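Local coordinates for protein Isomerase/lactonizing enzyme (Agrobacterium fabrum str. C58, PDB 2NQL) that belongs to the enolase superfamily, pairing a mandelate racemase/muconate lactonizing enzyme-type N-terminal domain with a barrel domain that binds a sodium ion, at residues P236-A241 with I283-P288. Numbering follows the deposited sequence.
Sequences PWFAEA and IAIVQP. With NA (sodium ion), chain G.
Gln287 and Glu240 meet inside the barrel of the enolase C-terminal domain, reaching past strand 262-264, which pairs in parallel with both 239-240 and 285-286. No backbone pairing joins the two segments directly: the nearest CA atoms, those of Phe238 and Ile285, are 8.3 Å apart, and side chains make the contact. Its tight part is polar and carries the water. Gln287 NE2 donates to Glu240 OE1 over 3.0 Å, arriving from above the carboxylate. The bond is bent (N-H...O 150°), with OE1 tilted out of the amide plane. Amide oxygen OE1 of Gln287 lies 3.3 Å from Glu240 CG and takes a hydrogen bond from a water that also belongs to the sodium shell. With CG anti to the backbone N (chi1 158°) and an extended chain beyond, Glu240 carries OE2 to 2.3 Å from the sodium ion, which Glu266 also binds. The apolar end, likewise buried, is slighter: Ile285 offers a single methyl, CD1, 3.6 Å from Phe238 CD2. The amide of Gln287 joins the two ends, its NE2 also coming obliquely to the Phe238 ring, 3.4 Å from CE1. Because OE1 of Glu240 is also in a salt bridge with Lys184, the two carboxylate oxygens divide their work, one gripped by protein donors and the other given to sodium, an arrangement that should fix the orientation of the Glu240 carboxylate.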
ATOM      1  N   PRO A 236      -3.923   4.702  32.782  1.00 29.97           N
ATOM      2  CA  PRO A 236      -4.116   3.969  31.524  1.00 27.13           C
ATOM      3  C   PRO A 236      -3.095   2.861  31.298  1.00 29.63           C
ATOM      4  O   PRO A 236      -1.883   3.046  31.501  1.00 28.91           O
ATOM      5  CB  PRO A 236      -4.002   5.066  30.451  1.00 26.89           C
ATOM      6  CG  PRO A 236      -3.174   6.124  31.069  1.00 30.22           C
ATOM      7  CD  PRO A 236      -3.529   6.101  32.537  1.00 32.24           C
ATOM      8  N   TRP A 237      -3.608   1.705  30.885  1.00 29.22           N
ATOM      9  CA  TRP A 237      -2.795   0.546  30.543  1.00 24.54           C
ATOM     10  C   TRP A 237      -1.873   0.867  29.368  1.00 26.16           C
ATOM     11  O   TRP A 237      -0.656   0.684  29.465  1.00 25.83           O
ATOM     12  CB  TRP A 237      -3.757  -0.610  30.219  1.00 27.04           C
ATOM     13  CG  TRP A 237      -3.208  -1.896  29.690  1.00 24.51           C
ATOM     14  CD1 TRP A 237      -1.936  -2.379  29.782  1.00 22.60           C
ATOM     15  CD2 TRP A 237      -3.971  -2.890  29.015  1.00 22.22           C
ATOM     16  NE1 TRP A 237      -1.854  -3.619  29.180  1.00 24.02           N
ATOM     17  CE2 TRP A 237      -3.095  -3.955  28.705  1.00 25.35           C
ATOM     18  CE3 TRP A 237      -5.324  -2.978  28.625  1.00 27.04           C
ATOM     19  CZ2 TRP A 237      -3.513  -5.085  28.007  1.00 25.46           C
ATOM     20  CZ3 TRP A 237      -5.750  -4.113  27.941  1.00 23.69           C
ATOM     21  CH2 TRP A 237      -4.845  -5.162  27.654  1.00 23.48           C
ATOM     22  N   PHE A 238      -2.456   1.331  28.267  1.00 26.22           N
ATOM     23  CA  PHE A 238      -1.691   1.898  27.167  1.00 24.07           C
ATOM     24  C   PHE A 238      -2.511   2.948  26.426  1.00 23.40           C
ATOM     25  O   PHE A 238      -3.750   2.990  26.552  1.00 24.27           O
ATOM     26  CB  PHE A 238      -1.136   0.813  26.230  1.00 25.02           C
ATOM     27  CG  PHE A 238      -2.192  -0.093  25.612  1.00 23.33           C
ATOM     28  CD1 PHE A 238      -2.919   0.315  24.489  1.00 24.58           C
ATOM     29  CD2 PHE A 238      -2.423  -1.366  26.125  1.00 25.79           C
ATOM     30  CE1 PHE A 238      -3.877  -0.529  23.886  1.00 23.95           C
ATOM     31  CE2 PHE A 238      -3.375  -2.223  25.541  1.00 25.28           C
ATOM     32  CZ  PHE A 238      -4.118  -1.791  24.420  1.00 20.87           C
ATOM     33  N   ALA A 239      -1.817   3.792  25.661  1.00 24.75           N
ATOM     34  CA  ALA A 239      -2.455   4.733  24.745  1.00 25.95           C
ATOM     35  C   ALA A 239      -2.156   4.230  23.341  1.00 24.36           C
ATOM     36  O   ALA A 239      -1.001   4.114  22.956  1.00 25.26           O
ATOM     37  CB  ALA A 239      -1.905   6.156  24.949  1.00 25.30           C
ATOM     38  N   GLU A 240      -3.211   3.880  22.612  1.00 26.05           N
ATOM     39  CA  GLU A 240      -3.051   3.259  21.296  1.00 22.18           C
ATOM     40  C   GLU A 240      -3.279   4.310  20.200  1.00 22.69           C
ATOM     41  O   GLU A 240      -4.175   5.149  20.327  1.00 23.30           O
ATOM     42  CB  GLU A 240      -4.017   2.076  21.167  1.00 24.72           C
ATOM     43  CG  GLU A 240      -4.350   1.684  19.739  1.00 18.61           C
ATOM     44  CD  GLU A 240      -5.386   0.581  19.665  1.00 31.31           C
ATOM     45  OE1 GLU A 240      -5.614  -0.119  20.665  1.00 28.74           O
ATOM     46  OE2 GLU A 240      -5.945   0.350  18.565  1.00 35.07           O
ATOM     47  N   ALA A 241      -2.467   4.252  19.137  1.00 25.51           N
ATOM     48  CA  ALA A 241      -2.664   5.074  17.916  1.00 19.75           C
ATOM     49  C   ALA A 241      -2.859   6.569  18.246  1.00 23.44           C
ATOM     50  O   ALA A 241      -3.920   7.155  17.954  1.00 26.24           O
ATOM     51  CB  ALA A 241      -3.846   4.529  17.070  1.00 25.11           C
ATOM     52  N   ILE A 283       8.197   2.325  21.466  1.00 29.00           N
ATOM     53  CA  ILE A 283       6.967   1.559  21.271  1.00 28.79           C
ATOM     54  C   ILE A 283       6.950   0.479  22.349  1.00 23.11           C
ATOM     55  O   ILE A 283       7.836  -0.378  22.411  1.00 26.51           O
ATOM     56  CB  ILE A 283       6.896   0.933  19.824  1.00 28.82           C
ATOM     57  CG1 ILE A 283       6.939   2.014  18.713  1.00 28.91           C
ATOM     58  CG2 ILE A 283       5.673   0.014  19.669  1.00 22.89           C
ATOM     59  CD1 ILE A 283       5.971   3.201  18.886  1.00 29.55           C
ATOM     60  N   ALA A 284       5.922   0.521  23.180  1.00 25.37           N
ATOM     61  CA  ALA A 284       5.801  -0.431  24.273  1.00 26.38           C
ATOM     62  C   ALA A 284       5.134  -1.718  23.798  1.00 27.17           C
ATOM     63  O   ALA A 284       5.491  -2.809  24.248  1.00 26.68           O
ATOM     64  CB  ALA A 284       5.024   0.174  25.384  1.00 25.55           C
ATOM     65  N   ILE A 285       4.164  -1.584  22.889  1.00 23.19           N
ATOM     66  CA  ILE A 285       3.313  -2.702  22.479  1.00 24.83           C
ATOM     67  C   ILE A 285       3.108  -2.612  20.967  1.00 22.66           C
ATOM     68  O   ILE A 285       2.815  -1.538  20.449  1.00 23.30           O
ATOM     69  CB  ILE A 285       1.928  -2.635  23.173  1.00 24.92           C
ATOM     70  CG1 ILE A 285       2.063  -2.846  24.691  1.00 24.93           C
ATOM     71  CG2 ILE A 285       0.938  -3.682  22.603  1.00 19.79           C
ATOM     72  CD1 ILE A 285       1.025  -2.091  25.473  1.00 25.73           C
ATOM     73  N   VAL A 286       3.261  -3.740  20.285  1.00 23.76           N
ATOM     74  CA  VAL A 286       2.735  -3.873  18.927  1.00 19.50           C
ATOM     75  C   VAL A 286       1.464  -4.697  18.823  1.00 20.27           C
ATOM     76  O   VAL A 286       1.263  -5.679  19.553  1.00 22.83           O
ATOM     77  CB  VAL A 286       3.788  -4.310  17.889  1.00 19.20           C
ATOM     78  CG1 VAL A 286       4.901  -3.257  17.791  1.00 23.35           C
ATOM     79  CG2 VAL A 286       4.358  -5.689  18.200  1.00 21.40           C
ATOM     80  N   GLN A 287       0.614  -4.283  17.892  1.00 20.21           N
ATOM     81  CA  GLN A 287      -0.774  -4.758  17.815  1.00 19.29           C
ATOM     82  C   GLN A 287      -1.118  -5.279  16.427  1.00 18.81           C
ATOM     83  O   GLN A 287      -2.041  -4.728  15.792  1.00 20.94           O
ATOM     84  CB  GLN A 287      -1.753  -3.630  18.189  1.00 21.10           C
ATOM     85  CG  GLN A 287      -1.529  -3.050  19.596  1.00 23.36           C
ATOM     86  CD  GLN A 287      -2.357  -1.824  19.837  1.00 26.09           C
ATOM     87  OE1 GLN A 287      -2.221  -0.829  19.137  1.00 26.22           O
ATOM     88  NE2 GLN A 287      -3.264  -1.898  20.810  1.00 23.66           N
ATOM     89  N   PRO A 288      -0.407  -6.334  15.963  1.00 20.28           N
ATOM     90  CA  PRO A 288      -0.623  -6.773  14.593  1.00 22.24           C
ATOM     91  C   PRO A 288      -2.056  -7.270  14.360  1.00 19.74           C
ATOM     92  O   PRO A 288      -2.682  -7.842  15.255  1.00 18.27           O
ATOM     93  CB  PRO A 288       0.376  -7.927  14.429  1.00 19.08           C
ATOM     94  CG  PRO A 288       0.658  -8.416  15.821  1.00 21.12           C
ATOM     95  CD  PRO A 288       0.613  -7.168  16.639  1.00 16.18           C
TER
HETATM   96 NA    NA G 401      -5.485  -1.591  17.491  1.00 49.12          NA
HETATM   97  O   HOH W   1      -2.922  -0.479  16.675  1.00 22.70           O
HETATM   98  O   HOH W   2      -5.830  -3.464  18.906  1.00 32.84           O